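Putative TetR-family transcriptional regulator (Bordetella parapertussis 12822, PDB 3CCY) probably binds operator DNA through an N-terminal helix-turn-helix domain and regulates transcription, most likely as a repressor. Local coordinates at residues 79-84 with 88-93. Residues are numbered along the deposited sequence; the frame is centred on the assembly and turned at random.
Sequences QVLYGS and KTRFLQ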
ATOM      1  N   GLN A  79      16.627   8.063  17.821  1.00 36.27           N
ATOM      2  CA  GLN A  79      18.033   7.678  18.034  1.00 37.46           C
ATOM      3  C   GLN A  79      18.839   7.844  16.747  1.00 36.55           C
ATOM      4  O   GLN A  79      19.973   8.282  16.786  1.00 36.03           O
ATOM      5  CB  GLN A  79      18.186   6.239  18.515  1.00 38.22           C
ATOM      6  CG  GLN A  79      17.469   5.850  19.778  1.00 40.05           C
ATOM      7  CD  GLN A  79      17.396   4.311  19.931  1.00 43.16           C
ATOM      8  OE1 GLN A  79      18.425   3.613  19.916  1.00 49.67           O
ATOM      9  NE2 GLN A  79      16.171   3.783  20.078  1.00 49.76           N
ATOM     10  N   VAL A  80      18.260   7.469  15.611  1.00 36.05           N
ATOM     11  CA  VAL A  80      18.890   7.698  14.324  1.00 35.96           C
ATOM     12  C   VAL A  80      19.080   9.197  14.066  1.00 36.47           C
ATOM     13  O   VAL A  80      20.183   9.627  13.699  1.00 36.03           O
ATOM     14  CB  VAL A  80      18.098   7.025  13.176  1.00 36.08           C
ATOM     15  CG1 VAL A  80      18.601   7.466  11.817  1.00 37.88           C
ATOM     16  CG2 VAL A  80      18.218   5.496  13.262  1.00 36.35           C
ATOM     17  N   LEU A  81      18.015   9.973  14.264  1.00 35.78           N
ATOM     18  CA  LEU A  81      18.068  11.405  14.035  1.00 38.94           C
ATOM     19  C   LEU A  81      19.154  12.017  14.879  1.00 38.60           C
ATOM     20  O   LEU A  81      19.988  12.728  14.338  1.00 39.22           O
ATOM     21  CB  LEU A  81      16.718  12.113  14.295  1.00 38.58           C
ATOM     22  CG  LEU A  81      15.644  11.946  13.230  1.00 42.74           C
ATOM     23  CD1 LEU A  81      14.456  12.818  13.603  1.00 43.57           C
ATOM     24  CD2 LEU A  81      16.171  12.309  11.844  1.00 44.59           C
ATOM     25  N   TYR A  82      19.183  11.692  16.173  1.00 39.35           N
ATOM     26  CA  TYR A  82      20.189  12.251  17.083  1.00 42.12           C
ATOM     27  C   TYR A  82      21.604  11.675  16.918  1.00 43.85           C
ATOM     28  O   TYR A  82      22.503  12.086  17.639  1.00 43.44           O
ATOM     29  CB  TYR A  82      19.754  12.144  18.563  1.00 42.15           C
ATOM     30  CG  TYR A  82      18.425  12.779  18.851  1.00 43.85           C
ATOM     31  CD1 TYR A  82      17.916  13.752  18.006  1.00 42.42           C
ATOM     32  CD2 TYR A  82      17.689  12.444  19.993  1.00 45.41           C
ATOM     33  CE1 TYR A  82      16.706  14.349  18.244  1.00 46.05           C
ATOM     34  CE2 TYR A  82      16.453  13.052  20.245  1.00 46.10           C
ATOM     35  CZ  TYR A  82      15.975  14.008  19.359  1.00 45.93           C
ATOM     36  OH  TYR A  82      14.765  14.646  19.540  1.00 46.59           O
ATOM     37  N   GLY A  83      21.794  10.748  15.974  1.00 45.69           N
ATOM     38  CA  GLY A  83      23.091  10.113  15.761  1.00 49.17           C
ATOM     39  C   GLY A  83      23.994  10.825  14.766  1.00 51.36           C
ATOM     40  O   GLY A  83      24.890  11.578  15.158  1.00 52.00           O
ATOM     41  N   SER A  84      23.768  10.594  13.471  1.00 53.88           N
ATOM     42  CA  SER A  84      24.699  11.095  12.440  1.00 55.29           C
ATOM     43  C   SER A  84      24.651  12.606  12.309  1.00 55.92           C
ATOM     44  O   SER A  84      23.657  13.256  12.662  1.00 56.07           O
ATOM     45  CB  SER A  84      24.475  10.441  11.073  1.00 55.71           C
ATOM     46  OG  SER A  84      25.467  10.874  10.143  1.00 56.70           O
ATOM     47  N   LYS A  88      22.520  13.104   4.465  1.00 44.96           N
ATOM     48  CA  LYS A  88      22.310  11.984   3.527  1.00 44.53           C
ATOM     49  C   LYS A  88      22.394  10.649   4.257  1.00 43.06           C
ATOM     50  O   LYS A  88      21.607   9.729   3.974  1.00 42.62           O
ATOM     51  CB  LYS A  88      23.220  12.015   2.283  1.00 45.09           C
ATOM     52  CG  LYS A  88      22.643  11.155   1.100  1.00 47.43           C
ATOM     53  CD  LYS A  88      23.223  11.480  -0.310  1.00 46.58           C
ATOM     54  CE  LYS A  88      22.928  10.327  -1.306  1.00 48.88           C
ATOM     55  NZ  LYS A  88      22.913  10.702  -2.797  1.00 48.83           N
ATOM     56  N   THR A  89      23.302  10.577   5.225  1.00 40.97           N
ATOM     57  CA  THR A  89      23.443   9.382   6.058  1.00 40.38           C
ATOM     58  C   THR A  89      22.199   9.123   6.909  1.00 39.01           C
ATOM     59  O   THR A  89      21.728   7.990   6.939  1.00 36.91           O
ATOM     60  CB  THR A  89      24.721   9.476   6.929  1.00 41.28           C
ATOM     61  OG1 THR A  89      25.861   9.441   6.051  1.00 43.07           O
ATOM     62  CG2 THR A  89      24.829   8.312   7.940  1.00 41.02           C
ATOM     63  N   ARG A  90      21.708  10.165   7.613  1.00 38.12           N
ATOM     64  CA  ARG A  90      20.523  10.056   8.480  1.00 36.50           C
ATOM     65  C   ARG A  90      19.353   9.530   7.697  1.00 34.92           C
ATOM     66  O   ARG A  90      18.617   8.684   8.201  1.00 35.03           O
ATOM     67  CB  ARG A  90      20.159  11.394   9.145  1.00 36.79           C
ATOM     68  CG  ARG A  90      21.080  11.775  10.361  1.00 39.37           C
ATOM     69  CD  ARG A  90      20.458  12.856  11.299  1.00 38.57           C
ATOM     70  NE  ARG A  90      20.027  14.014  10.536  1.00 41.68           N
ATOM     71  CZ  ARG A  90      20.768  15.095  10.289  1.00 38.16           C
ATOM     72  NH1 ARG A  90      21.987  15.213  10.775  1.00 36.34           N
ATOM     73  NH2 ARG A  90      20.259  16.063   9.547  1.00 38.30           N
ATOM     74  N   PHE A  91      19.162  10.030   6.467  1.00 33.97           N
ATOM     75  CA  PHE A  91      18.046   9.612   5.639  1.00 33.20           C
ATOM     76  C   PHE A  91      18.155   8.119   5.313  1.00 33.19           C
ATOM     77  O   PHE A  91      17.189   7.375   5.501  1.00 32.33           O
ATOM     78  CB  PHE A  91      17.896  10.437   4.342  1.00 34.02           C
ATOM     79  CG  PHE A  91      16.735   9.988   3.464  1.00 35.66           C
ATOM     80  CD1 PHE A  91      15.410  10.131   3.888  1.00 38.19           C
ATOM     81  CD2 PHE A  91      16.963   9.417   2.214  1.00 33.38           C
ATOM     82  CE1 PHE A  91      14.347   9.690   3.074  1.00 37.19           C
ATOM     83  CE2 PHE A  91      15.930   8.969   1.405  1.00 36.59           C
ATOM     84  CZ  PHE A  91      14.597   9.100   1.833  1.00 36.40           C
ATOM     85  N   LEU A  92      19.326   7.693   4.834  1.00 33.04           N
ATOM     86  CA  LEU A  92      19.552   6.273   4.489  1.00 33.09           C
ATOM     87  C   LEU A  92      19.377   5.382   5.751  1.00 33.70           C
ATOM     88  O   LEU A  92      18.795   4.313   5.662  1.00 32.70           O
ATOM     89  CB  LEU A  92      20.967   6.066   3.885  1.00 33.44           C
ATOM     90  CG  LEU A  92      21.372   4.602   3.666  1.00 33.00           C
ATOM     91  CD1 LEU A  92      20.403   3.895   2.728  1.00 28.62           C
ATOM     92  CD2 LEU A  92      22.850   4.430   3.200  1.00 33.60           C
ATOM     93  N   GLN A  93      19.862   5.850   6.906  1.00 32.79           N
ATOM     94  CA  GLN A  93      19.680   5.106   8.153  1.00 34.28           C
ATOM     95  C   GLN A  93      18.203   4.963   8.567  1.00 33.77           C
ATOM     96  O   GLN A  93      17.775   3.920   9.075  1.00 33.37           O
ATOM     97  CB  GLN A  93      20.552   5.679   9.284  1.00 33.05           C
ATOM     98  CG  GLN A  93      22.035   5.322   9.162  1.00 34.78           C
ATOM     99  CD  GLN A  93      22.916   6.005  10.215  1.00 37.41           C
ATOM    100  OE1 GLN A  93      24.065   5.585  10.445  1.00 42.50           O
ATOM    101  NE2 GLN A  93      22.393   7.041  10.864  1.00 40.39           N
TER
HETATM  102  O   HOH W   1      22.471   8.308  12.941  1.00 36.73           O
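R90 reaches across to the backbone of S84 at the turn between helix 58-81 and helix 87-115 of the all-helical TetR fold. Its NH1 donates to S84 O over 3.2 Å with an N-H...O angle of 165°; the oxygen lies in the guanidinium plane, whereas the nitrogen stands above the carbonyl plane. A bend at chi3 (-52°) turns the guanidinium toward this carbonyl after CG has passed S84 CB at 3.7 Å. CD also packs 3.1 Å from L81 O. On the S84 side chain, OG rests 3.4 Å from the T89 methyl CG2 and bonds to E86 N in the connecting segment. Next to this, V80 CG1 lies against Q93 CB at 3.7 Å, and V80 and L81 both also touch I94 one residue on. The second terminal nitrogen of R90, NH2, is hydrogen-bonded to Q144 OE1 of helix 122-145, which ties this turn to a third helix. The F91 side chain points away from 79-84, and its ring meets that of F163 in helix 153-168. Past the last turn of helix 58-81, G83 N bonds V80 O. That same V80 O receives a water hydrogen bond at 2.7 Å, and the water in turn accepts from S84 N, also at 2.7 Å.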